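PDB 4EVF: giardin subunit alpha-1 from Giardia intestinalis, which is an annexin that binds calcium and phospholipids such as phosphatidylserine and takes part in parasite attachment to the intestinal mucosa and in cytoskeletal rearrangement. Local coordinates for residues A[132-144]-A[209-223]. Numbering follows the deposited sequence.
Sequences RKEDWCLLMEKWM and YTKTDYYTFYCAHFA
Both oxygens of the Asp-213 carboxylate are taken up at the N-terminal end of helix 135-145. OD1 accepts from the backbone N-H of Trp-136 (N to OD1 2.8 Å), met nearly along its C-O axis, though the bond is bent at the hydrogen (139°); OD2 reaches the neighbouring amide of Asp-135 through a water that receives that N-H and donates to the carboxylate. A second water donates to Glu-134 OE2 and accepts from Asp-213 N, tying the start of helix 211-225 to the other helix's N-cap residue. Glu-134 OE1 in turn takes the Trp-136 NE1 hydrogen at 2.8 Å; the oxygen lies near the indole plane, whereas the N-H comes from above the carboxylate plane. With CG between backbone N and carbonyl carbon (chi1 71°), this indole presents one face to Thr-212, whose CG2 stands 3.4 Å from the five-membered ring centroid, a CH-pi contact; Cys-137 SG covers the opposite face. Thr-216 OG1, donating to Thr-212 O, lies 3.2 Å from Trp-136 CB. Tyr-209 OH donates to Asp-135 OD1 at 2.8 Å on the anti side, somewhat out of the carboxylate plane. Leu-139 CD2 sits 3.5 Å above the Phe-217 centroid, and Tyr-209 CE2 lies over the centre of the opposite face. Segments 135-144 and 211-223 incline at 31°, and the contact ends at Trp-143, CZ3 on Ala-220 CB (3.7 Å) and CZ2 on Ala-223 CB. Predicted annexin repeats 2 and 3 thus join through an acidic, water-linked end and a largely apolar remainder; the Trp-136 amide directly, and the Asp-135 amide through water, probably help stabilise negative charge on Asp-213 despite nearby Glu-134.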
ATOM      1  N   ARG A 132      -7.354  21.647  -4.110  1.00 21.99           N
ATOM      2  CA  ARG A 132      -8.015  21.570  -2.802  1.00 22.70           C
ATOM      3  C   ARG A 132      -9.513  21.820  -2.904  1.00 24.85           C
ATOM      4  O   ARG A 132     -10.134  22.355  -1.982  1.00 22.39           O
ATOM      5  CB  ARG A 132      -7.365  22.551  -1.812  1.00 22.59           C
ATOM      6  CG  ARG A 132      -5.881  22.277  -1.584  1.00 23.29           C
ATOM      7  CD  ARG A 132      -5.187  23.380  -0.795  1.00 29.13           C
ATOM      8  NE  ARG A 132      -3.817  23.011  -0.417  1.00 30.67           N
ATOM      9  CZ  ARG A 132      -2.738  23.334  -1.124  1.00 28.65           C
ATOM     10  NH1 ARG A 132      -2.858  24.031  -2.245  1.00 28.54           N
ATOM     11  NH2 ARG A 132      -1.534  22.965  -0.715  1.00 29.78           N
ATOM     12  N   LYS A 133     -10.097  21.423  -4.029  1.00 25.19           N
ATOM     13  CA  LYS A 133     -11.512  21.686  -4.290  1.00 25.97           C
ATOM     14  C   LYS A 133     -12.437  20.529  -3.891  1.00 28.19           C
ATOM     15  O   LYS A 133     -13.658  20.622  -4.047  1.00 24.56           O
ATOM     16  CB  LYS A 133     -11.724  22.024  -5.776  1.00 24.98           C
ATOM     17  CG  LYS A 133     -11.099  23.342  -6.231  1.00 28.68           C
ATOM     18  CD  LYS A 133     -11.921  24.545  -5.779  1.00 29.94           C
ATOM     19  CE  LYS A 133     -11.018  25.632  -5.225  1.00 34.00           C
ATOM     20  NZ  LYS A 133     -10.023  26.096  -6.235  1.00 33.54           N
ATOM     21  N   GLU A 134     -11.854  19.433  -3.413  1.00 23.23           N
ATOM     22  CA  GLU A 134     -12.626  18.275  -2.969  1.00 22.09           C
ATOM     23  C   GLU A 134     -12.105  17.753  -1.636  1.00 21.24           C
ATOM     24  O   GLU A 134     -10.935  17.928  -1.286  1.00 18.43           O
ATOM     25  CB  GLU A 134     -12.581  17.148  -4.006  1.00 25.33           C
ATOM     26  CG  GLU A 134     -13.499  17.338  -5.212  1.00 27.01           C
ATOM     27  CD  GLU A 134     -13.648  16.060  -6.027  1.00 32.43           C
ATOM     28  OE1 GLU A 134     -12.705  15.711  -6.776  1.00 27.78           O
ATOM     29  OE2 GLU A 134     -14.711  15.405  -5.916  1.00 29.31           O
ATOM     30  N   ASP A 135     -12.974  17.089  -0.892  1.00 19.93           N
ATOM     31  CA  ASP A 135     -12.586  16.628   0.435  1.00 21.92           C
ATOM     32  C   ASP A 135     -11.497  15.558   0.407  1.00 20.84           C
ATOM     33  O   ASP A 135     -10.704  15.471   1.337  1.00 18.17           O
ATOM     34  CB  ASP A 135     -13.803  16.163   1.225  1.00 17.09           C
ATOM     35  CG  ASP A 135     -14.656  17.326   1.703  1.00 22.54           C
ATOM     36  OD1 ASP A 135     -15.715  17.079   2.315  1.00 19.85           O
ATOM     37  OD2 ASP A 135     -14.254  18.486   1.479  1.00 20.13           O
ATOM     38  N   TRP A 136     -11.444  14.749  -0.653  1.00 21.06           N
ATOM     39  CA  TRP A 136     -10.382  13.747  -0.744  1.00 20.60           C
ATOM     40  C   TRP A 136      -8.997  14.395  -0.839  1.00 20.72           C
ATOM     41  O   TRP A 136      -8.033  13.904  -0.249  1.00 17.99           O
ATOM     42  CB  TRP A 136     -10.627  12.740  -1.884  1.00 18.90           C
ATOM     43  CG  TRP A 136     -10.449  13.284  -3.273  1.00 20.10           C
ATOM     44  CD1 TRP A 136     -11.426  13.758  -4.104  1.00 22.55           C
ATOM     45  CD2 TRP A 136      -9.222  13.378  -4.005  1.00 21.40           C
ATOM     46  NE1 TRP A 136     -10.877  14.156  -5.300  1.00 23.83           N
ATOM     47  CE2 TRP A 136      -9.526  13.929  -5.264  1.00 23.29           C
ATOM     48  CE3 TRP A 136      -7.892  13.049  -3.716  1.00 23.39           C
ATOM     49  CZ2 TRP A 136      -8.550  14.169  -6.226  1.00 22.74           C
ATOM     50  CZ3 TRP A 136      -6.930  13.284  -4.676  1.00 23.13           C
ATOM     51  CH2 TRP A 136      -7.262  13.840  -5.914  1.00 22.25           C
ATOM     52  N   CYS A 137      -8.905  15.508  -1.565  1.00 19.69           N
ATOM     53  CA  CYS A 137      -7.647  16.246  -1.669  1.00 20.22           C
ATOM     54  C   CYS A 137      -7.207  16.728  -0.297  1.00 18.55           C
ATOM     55  O   CYS A 137      -6.040  16.591   0.069  1.00 19.65           O
ATOM     56  CB  CYS A 137      -7.798  17.462  -2.581  1.00 20.67           C
ATOM     57  SG  CYS A 137      -8.776  17.161  -4.070  1.00 22.14           S
ATOM     58  N   LEU A 138      -8.150  17.307   0.447  1.00 17.08           N
ATOM     59  CA  LEU A 138      -7.849  17.885   1.753  1.00 19.95           C
ATOM     60  C   LEU A 138      -7.408  16.811   2.751  1.00 17.97           C
ATOM     61  O   LEU A 138      -6.485  17.028   3.544  1.00 21.64           O
ATOM     62  CB  LEU A 138      -9.065  18.647   2.288  1.00 21.09           C
ATOM     63  CG  LEU A 138      -9.548  19.873   1.501  1.00 21.09           C
ATOM     64  CD1 LEU A 138     -10.799  20.445   2.126  1.00 24.27           C
ATOM     65  CD2 LEU A 138      -8.453  20.930   1.441  1.00 24.41           C
ATOM     66  N   LEU A 139      -8.072  15.659   2.721  1.00 18.68           N
ATOM     67  CA  LEU A 139      -7.665  14.542   3.574  1.00 20.28           C
ATOM     68  C   LEU A 139      -6.283  14.031   3.204  1.00 19.72           C
ATOM     69  O   LEU A 139      -5.483  13.731   4.092  1.00 21.48           O
ATOM     70  CB  LEU A 139      -8.691  13.402   3.559  1.00 17.18           C
ATOM     71  CG  LEU A 139      -8.393  12.189   4.458  1.00 17.26           C
ATOM     72  CD1 LEU A 139      -8.225  12.560   5.930  1.00 16.79           C
ATOM     73  CD2 LEU A 139      -9.506  11.149   4.306  1.00 16.91           C
ATOM     74  N   MET A 140      -5.988  13.926   1.908  1.00 18.36           N
ATOM     75  CA  MET A 140      -4.674  13.422   1.495  1.00 21.78           C
ATOM     76  C   MET A 140      -3.545  14.364   1.900  1.00 19.08           C
ATOM     77  O   MET A 140      -2.465  13.919   2.306  1.00 19.75           O
ATOM     78  CB  MET A 140      -4.614  13.115  -0.007  1.00 16.44           C
ATOM     79  CG  MET A 140      -5.298  11.794  -0.361  1.00 19.89           C
ATOM     80  SD  MET A 140      -4.977  11.283  -2.064  1.00 24.03           S
ATOM     81  CE  MET A 140      -6.158   9.935  -2.238  1.00 16.26           C
ATOM     82  N   GLU A 141      -3.806  15.659   1.815  1.00 20.63           N
ATOM     83  CA  GLU A 141      -2.831  16.655   2.259  1.00 24.48           C
ATOM     84  C   GLU A 141      -2.493  16.466   3.739  1.00 23.68           C
ATOM     85  O   GLU A 141      -1.326  16.454   4.130  1.00 23.66           O
ATOM     86  CB  GLU A 141      -3.369  18.068   2.045  1.00 24.34           C
ATOM     87  CG  GLU A 141      -2.366  19.142   2.420  1.00 28.07           C
ATOM     88  CD  GLU A 141      -2.868  20.534   2.130  1.00 28.69           C
ATOM     89  OE1 GLU A 141      -4.097  20.744   2.126  1.00 28.91           O
ATOM     90  OE2 GLU A 141      -2.025  21.421   1.904  1.00 32.79           O
ATOM     91  N   LYS A 142      -3.525  16.323   4.557  1.00 19.50           N
ATOM     92  CA  LYS A 142      -3.333  16.162   5.997  1.00 25.33           C
ATOM     93  C   LYS A 142      -2.747  14.786   6.329  1.00 24.26           C
ATOM     94  O   LYS A 142      -1.955  14.634   7.253  1.00 24.47           O
ATOM     95  CB  LYS A 142      -4.663  16.370   6.715  1.00 24.85           C
ATOM     96  CG  LYS A 142      -4.562  16.418   8.228  1.00 30.74           C
ATOM     97  CD  LYS A 142      -5.195  17.689   8.763  1.00 30.71           C
ATOM     98  CE  LYS A 142      -6.578  17.877   8.189  1.00 25.96           C
ATOM     99  NZ  LYS A 142      -7.136  19.203   8.568  1.00 29.25           N
ATOM    100  N   TRP A 143      -3.136  13.780   5.554  1.00 20.60           N
ATOM    101  CA  TRP A 143      -2.580  12.444   5.711  1.00 19.75           C
ATOM    102  C   TRP A 143      -1.068  12.442   5.519  1.00 20.74           C
ATOM    103  O   TRP A 143      -0.330  11.840   6.308  1.00 18.01           O
ATOM    104  CB  TRP A 143      -3.211  11.488   4.706  1.00 19.84           C
ATOM    105  CG  TRP A 143      -2.979  10.056   5.028  1.00 17.12           C
ATOM    106  CD1 TRP A 143      -1.913   9.288   4.656  1.00 16.19           C
ATOM    107  CD2 TRP A 143      -3.848   9.208   5.778  1.00 13.13           C
ATOM    108  NE1 TRP A 143      -2.067   8.010   5.138  1.00 16.94           N
ATOM    109  CE2 TRP A 143      -3.250   7.936   5.828  1.00 17.62           C
ATOM    110  CE3 TRP A 143      -5.073   9.407   6.425  1.00 18.53           C
ATOM    111  CZ2 TRP A 143      -3.843   6.854   6.498  1.00 15.01           C
ATOM    112  CZ3 TRP A 143      -5.661   8.337   7.082  1.00 15.64           C
ATOM    113  CH2 TRP A 143      -5.045   7.078   7.113  1.00 16.21           C
ATOM    114  N   MET A 144      -0.611  13.112   4.468  1.00 17.60           N
ATOM    115  CA  MET A 144       0.816  13.147   4.140  1.00 20.17           C
ATOM    116  C   MET A 144       1.656  13.782   5.250  1.00 21.87           C
ATOM    117  O   MET A 144       2.849  13.481   5.384  1.00 23.62           O
ATOM    118  CB  MET A 144       1.046  13.858   2.798  1.00 23.86           C
ATOM    119  CG  MET A 144       0.598  13.017   1.598  1.00 18.45           C
ATOM    120  SD  MET A 144       0.687  13.791  -0.021  1.00 26.49           S
ATOM    121  CE  MET A 144       2.420  14.145  -0.235  1.00 34.38           C
ATOM    122  N   TYR A 209     -20.409  10.520   1.281  1.00 24.00           N
ATOM    123  CA  TYR A 209     -19.440  10.630   0.184  1.00 21.25           C
ATOM    124  C   TYR A 209     -19.686   9.668  -0.995  1.00 21.26           C
ATOM    125  O   TYR A 209     -20.156   8.550  -0.813  1.00 19.12           O
ATOM    126  CB  TYR A 209     -18.024  10.412   0.717  1.00 19.71           C
ATOM    127  CG  TYR A 209     -17.471  11.566   1.526  1.00 22.46           C
ATOM    128  CD1 TYR A 209     -17.577  12.881   1.073  1.00 19.45           C
ATOM    129  CD2 TYR A 209     -16.834  11.339   2.747  1.00 20.89           C
ATOM    130  CE1 TYR A 209     -17.061  13.949   1.821  1.00 19.40           C
ATOM    131  CE2 TYR A 209     -16.317  12.394   3.493  1.00 21.62           C
ATOM    132  CZ  TYR A 209     -16.430  13.692   3.032  1.00 19.29           C
ATOM    133  OH  TYR A 209     -15.899  14.723   3.802  1.00 22.36           O
ATOM    134  N   THR A 210     -19.338  10.115  -2.201  1.00 21.66           N
ATOM    135  CA  THR A 210     -19.298   9.248  -3.376  1.00 21.24           C
ATOM    136  C   THR A 210     -17.963   9.355  -4.115  1.00 21.32           C
ATOM    137  O   THR A 210     -17.188  10.285  -3.893  1.00 21.24           O
ATOM    138  CB  THR A 210     -20.409   9.616  -4.376  1.00 24.38           C
ATOM    139  OG1 THR A 210     -20.222  10.970  -4.804  1.00 24.11           O
ATOM    140  CG2 THR A 210     -21.788   9.478  -3.720  1.00 22.44           C
ATOM    141  N   LYS A 211     -17.714   8.410  -5.015  1.00 20.66           N
ATOM    142  CA  LYS A 211     -16.580   8.495  -5.921  1.00 21.51           C
ATOM    143  C   LYS A 211     -15.266   8.614  -5.154  1.00 21.50           C
ATOM    144  O   LYS A 211     -15.058   7.895  -4.175  1.00 22.93           O
ATOM    145  CB  LYS A 211     -16.778   9.644  -6.918  1.00 20.35           C
ATOM    146  CG  LYS A 211     -17.971   9.417  -7.864  1.00 27.87           C
ATOM    147  CD  LYS A 211     -18.235  10.626  -8.737  1.00 28.03           C
ATOM    148  CE  LYS A 211     -19.294  10.316  -9.788  1.00 42.76           C
ATOM    149  NZ  LYS A 211     -19.504  11.468 -10.710  1.00 46.11           N
ATOM    150  N   THR A 212     -14.388   9.511  -5.590  1.00 22.55           N
ATOM    151  CA  THR A 212     -13.044   9.590  -5.015  1.00 18.68           C
ATOM    152  C   THR A 212     -13.061   9.993  -3.529  1.00 23.34           C
ATOM    153  O   THR A 212     -12.251   9.490  -2.732  1.00 18.55           O
ATOM    154  CB  THR A 212     -12.113  10.515  -5.846  1.00 24.46           C
ATOM    155  OG1 THR A 212     -12.109  10.096  -7.221  1.00 25.02           O
ATOM    156  CG2 THR A 212     -10.676  10.458  -5.308  1.00 21.52           C
ATOM    157  N   ASP A 213     -13.985  10.877  -3.150  1.00 19.04           N
ATOM    158  CA  ASP A 213     -14.146  11.206  -1.727  1.00 22.62           C
ATOM    159  C   ASP A 213     -14.400   9.924  -0.977  1.00 21.46           C
ATOM    160  O   ASP A 213     -13.729   9.624   0.015  1.00 19.12           O
ATOM    161  CB  ASP A 213     -15.331  12.134  -1.466  1.00 17.12           C
ATOM    162  CG  ASP A 213     -15.060  13.576  -1.850  1.00 21.19           C
ATOM    163  OD1 ASP A 213     -13.877  13.993  -1.911  1.00 20.64           O
ATOM    164  OD2 ASP A 213     -16.051  14.296  -2.088  1.00 21.50           O
ATOM    165  N   TYR A 214     -15.394   9.174  -1.457  1.00 18.90           N
ATOM    166  CA  TYR A 214     -15.756   7.925  -0.828  1.00 19.27           C
ATOM    167  C   TYR A 214     -14.566   6.981  -0.655  1.00 20.14           C
ATOM    168  O   TYR A 214     -14.270   6.530   0.455  1.00 19.59           O
ATOM    169  CB  TYR A 214     -16.863   7.210  -1.621  1.00 21.80           C
ATOM    170  CG  TYR A 214     -17.122   5.838  -1.071  1.00 19.88           C
ATOM    171  CD1 TYR A 214     -17.912   5.668   0.058  1.00 21.62           C
ATOM    172  CD2 TYR A 214     -16.544   4.711  -1.652  1.00 23.08           C
ATOM    173  CE1 TYR A 214     -18.142   4.421   0.588  1.00 23.02           C
ATOM    174  CE2 TYR A 214     -16.766   3.457  -1.134  1.00 24.07           C
ATOM    175  CZ  TYR A 214     -17.563   3.317  -0.006  1.00 27.23           C
ATOM    176  OH  TYR A 214     -17.799   2.075   0.527  1.00 27.09           O
ATOM    177  N   TYR A 215     -13.906   6.656  -1.757  1.00 18.16           N
ATOM    178  CA  TYR A 215     -12.814   5.695  -1.705  1.00 20.34           C
ATOM    179  C   TYR A 215     -11.660   6.177  -0.841  1.00 22.04           C
ATOM    180  O   TYR A 215     -11.021   5.374  -0.169  1.00 16.34           O
ATOM    181  CB  TYR A 215     -12.338   5.305  -3.104  1.00 22.30           C
ATOM    182  CG  TYR A 215     -13.393   4.506  -3.826  1.00 23.11           C
ATOM    183  CD1 TYR A 215     -13.766   3.256  -3.355  1.00 24.83           C
ATOM    184  CD2 TYR A 215     -14.052   5.025  -4.937  1.00 24.67           C
ATOM    185  CE1 TYR A 215     -14.757   2.525  -3.982  1.00 25.99           C
ATOM    186  CE2 TYR A 215     -15.040   4.304  -5.577  1.00 26.17           C
ATOM    187  CZ  TYR A 215     -15.384   3.055  -5.098  1.00 28.75           C
ATOM    188  OH  TYR A 215     -16.362   2.327  -5.722  1.00 35.34           O
ATOM    189  N   THR A 216     -11.418   7.481  -0.840  1.00 19.78           N
ATOM    190  CA  THR A 216     -10.328   8.031  -0.028  1.00 21.50           C
ATOM    191  C   THR A 216     -10.594   7.815   1.461  1.00 17.32           C
ATOM    192  O   THR A 216      -9.719   7.320   2.197  1.00 16.82           O
ATOM    193  CB  THR A 216     -10.086   9.535  -0.305  1.00 21.03           C
ATOM    194  OG1 THR A 216      -9.684   9.727  -1.667  1.00 19.66           O
ATOM    195  CG2 THR A 216      -8.994  10.075   0.615  1.00 22.46           C
ATOM    196  N   PHE A 217     -11.793   8.179   1.913  1.00 16.64           N
ATOM    197  CA  PHE A 217     -12.158   7.993   3.324  1.00 18.87           C
ATOM    198  C   PHE A 217     -12.301   6.512   3.696  1.00 19.52           C
ATOM    199  O   PHE A 217     -11.989   6.094   4.821  1.00 16.46           O
ATOM    200  CB  PHE A 217     -13.434   8.772   3.666  1.00 20.28           C
ATOM    201  CG  PHE A 217     -13.208  10.243   3.892  1.00 18.93           C
ATOM    202  CD1 PHE A 217     -13.065  11.107   2.817  1.00 18.41           C
ATOM    203  CD2 PHE A 217     -13.153  10.762   5.175  1.00 18.93           C
ATOM    204  CE1 PHE A 217     -12.857  12.463   3.011  1.00 14.35           C
ATOM    205  CE2 PHE A 217     -12.942  12.116   5.386  1.00 18.81           C
ATOM    206  CZ  PHE A 217     -12.800  12.970   4.293  1.00 19.97           C
ATOM    207  N   TYR A 218     -12.778   5.715   2.744  1.00 19.29           N
ATOM    208  CA  TYR A 218     -12.900   4.283   2.954  1.00 16.86           C
ATOM    209  C   TYR A 218     -11.520   3.633   3.123  1.00 19.17           C
ATOM    210  O   TYR A 218     -11.317   2.799   4.012  1.00 17.35           O
ATOM    211  CB  TYR A 218     -13.652   3.641   1.779  1.00 15.90           C
ATOM    212  CG  TYR A 218     -14.247   2.278   2.072  1.00 20.58           C
ATOM    213  CD1 TYR A 218     -14.693   1.946   3.346  1.00 25.99           C
ATOM    214  CD2 TYR A 218     -14.349   1.317   1.076  1.00 23.10           C
ATOM    215  CE1 TYR A 218     -15.242   0.694   3.611  1.00 24.86           C
ATOM    216  CE2 TYR A 218     -14.897   0.067   1.329  1.00 25.11           C
ATOM    217  CZ  TYR A 218     -15.341  -0.236   2.595  1.00 25.77           C
ATOM    218  OH  TYR A 218     -15.876  -1.480   2.845  1.00 26.91           O
ATOM    219  N   CYS A 219     -10.568   4.016   2.276  1.00 15.09           N
ATOM    220  CA  CYS A 219      -9.214   3.481   2.408  1.00 16.24           C
ATOM    221  C   CYS A 219      -8.614   3.932   3.742  1.00 19.35           C
ATOM    222  O   CYS A 219      -7.956   3.149   4.441  1.00 17.90           O
ATOM    223  CB  CYS A 219      -8.323   3.902   1.235  1.00 17.66           C
ATOM    224  SG  CYS A 219      -8.683   2.998  -0.334  1.00 19.29           S
ATOM    225  N   ALA A 220      -8.841   5.198   4.084  1.00 19.48           N
ATOM    226  CA  ALA A 220      -8.331   5.770   5.337  1.00 17.45           C
ATOM    227  C   ALA A 220      -8.838   4.984   6.549  1.00 18.46           C
ATOM    228  O   ALA A 220      -8.078   4.679   7.481  1.00 19.00           O
ATOM    229  CB  ALA A 220      -8.739   7.221   5.438  1.00 16.15           C
ATOM    230  N   HIS A 221     -10.133   4.675   6.529  1.00 17.51           N
ATOM    231  CA  HIS A 221     -10.770   3.803   7.514  1.00 19.28           C
ATOM    232  C   HIS A 221     -10.047   2.459   7.696  1.00 20.55           C
ATOM    233  O   HIS A 221      -9.682   2.086   8.814  1.00 19.35           O
ATOM    234  CB  HIS A 221     -12.237   3.583   7.124  1.00 21.16           C
ATOM    235  CG  HIS A 221     -12.876   2.409   7.795  1.00 20.78           C
ATOM    236  ND1 HIS A 221     -13.258   2.427   9.118  1.00 20.82           N
ATOM    237  CD2 HIS A 221     -13.205   1.183   7.324  1.00 20.38           C
ATOM    238  CE1 HIS A 221     -13.791   1.260   9.437  1.00 22.27           C
ATOM    239  NE2 HIS A 221     -13.771   0.488   8.365  1.00 22.47           N
ATOM    240  N   PHE A 222      -9.848   1.724   6.604  1.00 20.39           N
ATOM    241  CA  PHE A 222      -9.111   0.459   6.658  1.00 18.99           C
ATOM    242  C   PHE A 222      -7.673   0.658   7.129  1.00 19.69           C
ATOM    243  O   PHE A 222      -7.167  -0.136   7.928  1.00 17.73           O
ATOM    244  CB  PHE A 222      -9.103  -0.239   5.295  1.00 19.97           C
ATOM    245  CG  PHE A 222     -10.404  -0.906   4.945  1.00 20.25           C
ATOM    246  CD1 PHE A 222     -11.036  -0.632   3.737  1.00 23.62           C
ATOM    247  CD2 PHE A 222     -10.994  -1.803   5.810  1.00 22.50           C
ATOM    248  CE1 PHE A 222     -12.237  -1.242   3.409  1.00 22.71           C
ATOM    249  CE2 PHE A 222     -12.197  -2.417   5.484  1.00 24.73           C
ATOM    250  CZ  PHE A 222     -12.815  -2.133   4.283  1.00 27.07           C
ATOM    251  N   ALA A 223      -7.021   1.710   6.635  1.00 17.42           N
ATOM    252  CA  ALA A 223      -5.626   1.978   6.990  1.00 17.70           C
ATOM    253  C   ALA A 223      -5.512   2.133   8.495  1.00 21.18           C
ATOM    254  O   ALA A 223      -4.640   1.531   9.118  1.00 19.65           O
ATOM    255  CB  ALA A 223      -5.122   3.236   6.302  1.00 19.90           C
TER
HETATM  256  O   HOH W   1     -15.300  12.636  -5.220  1.00 21.76           O
HETATM  257  O   HOH W   2     -15.643  16.905  -1.860  1.00 22.75           O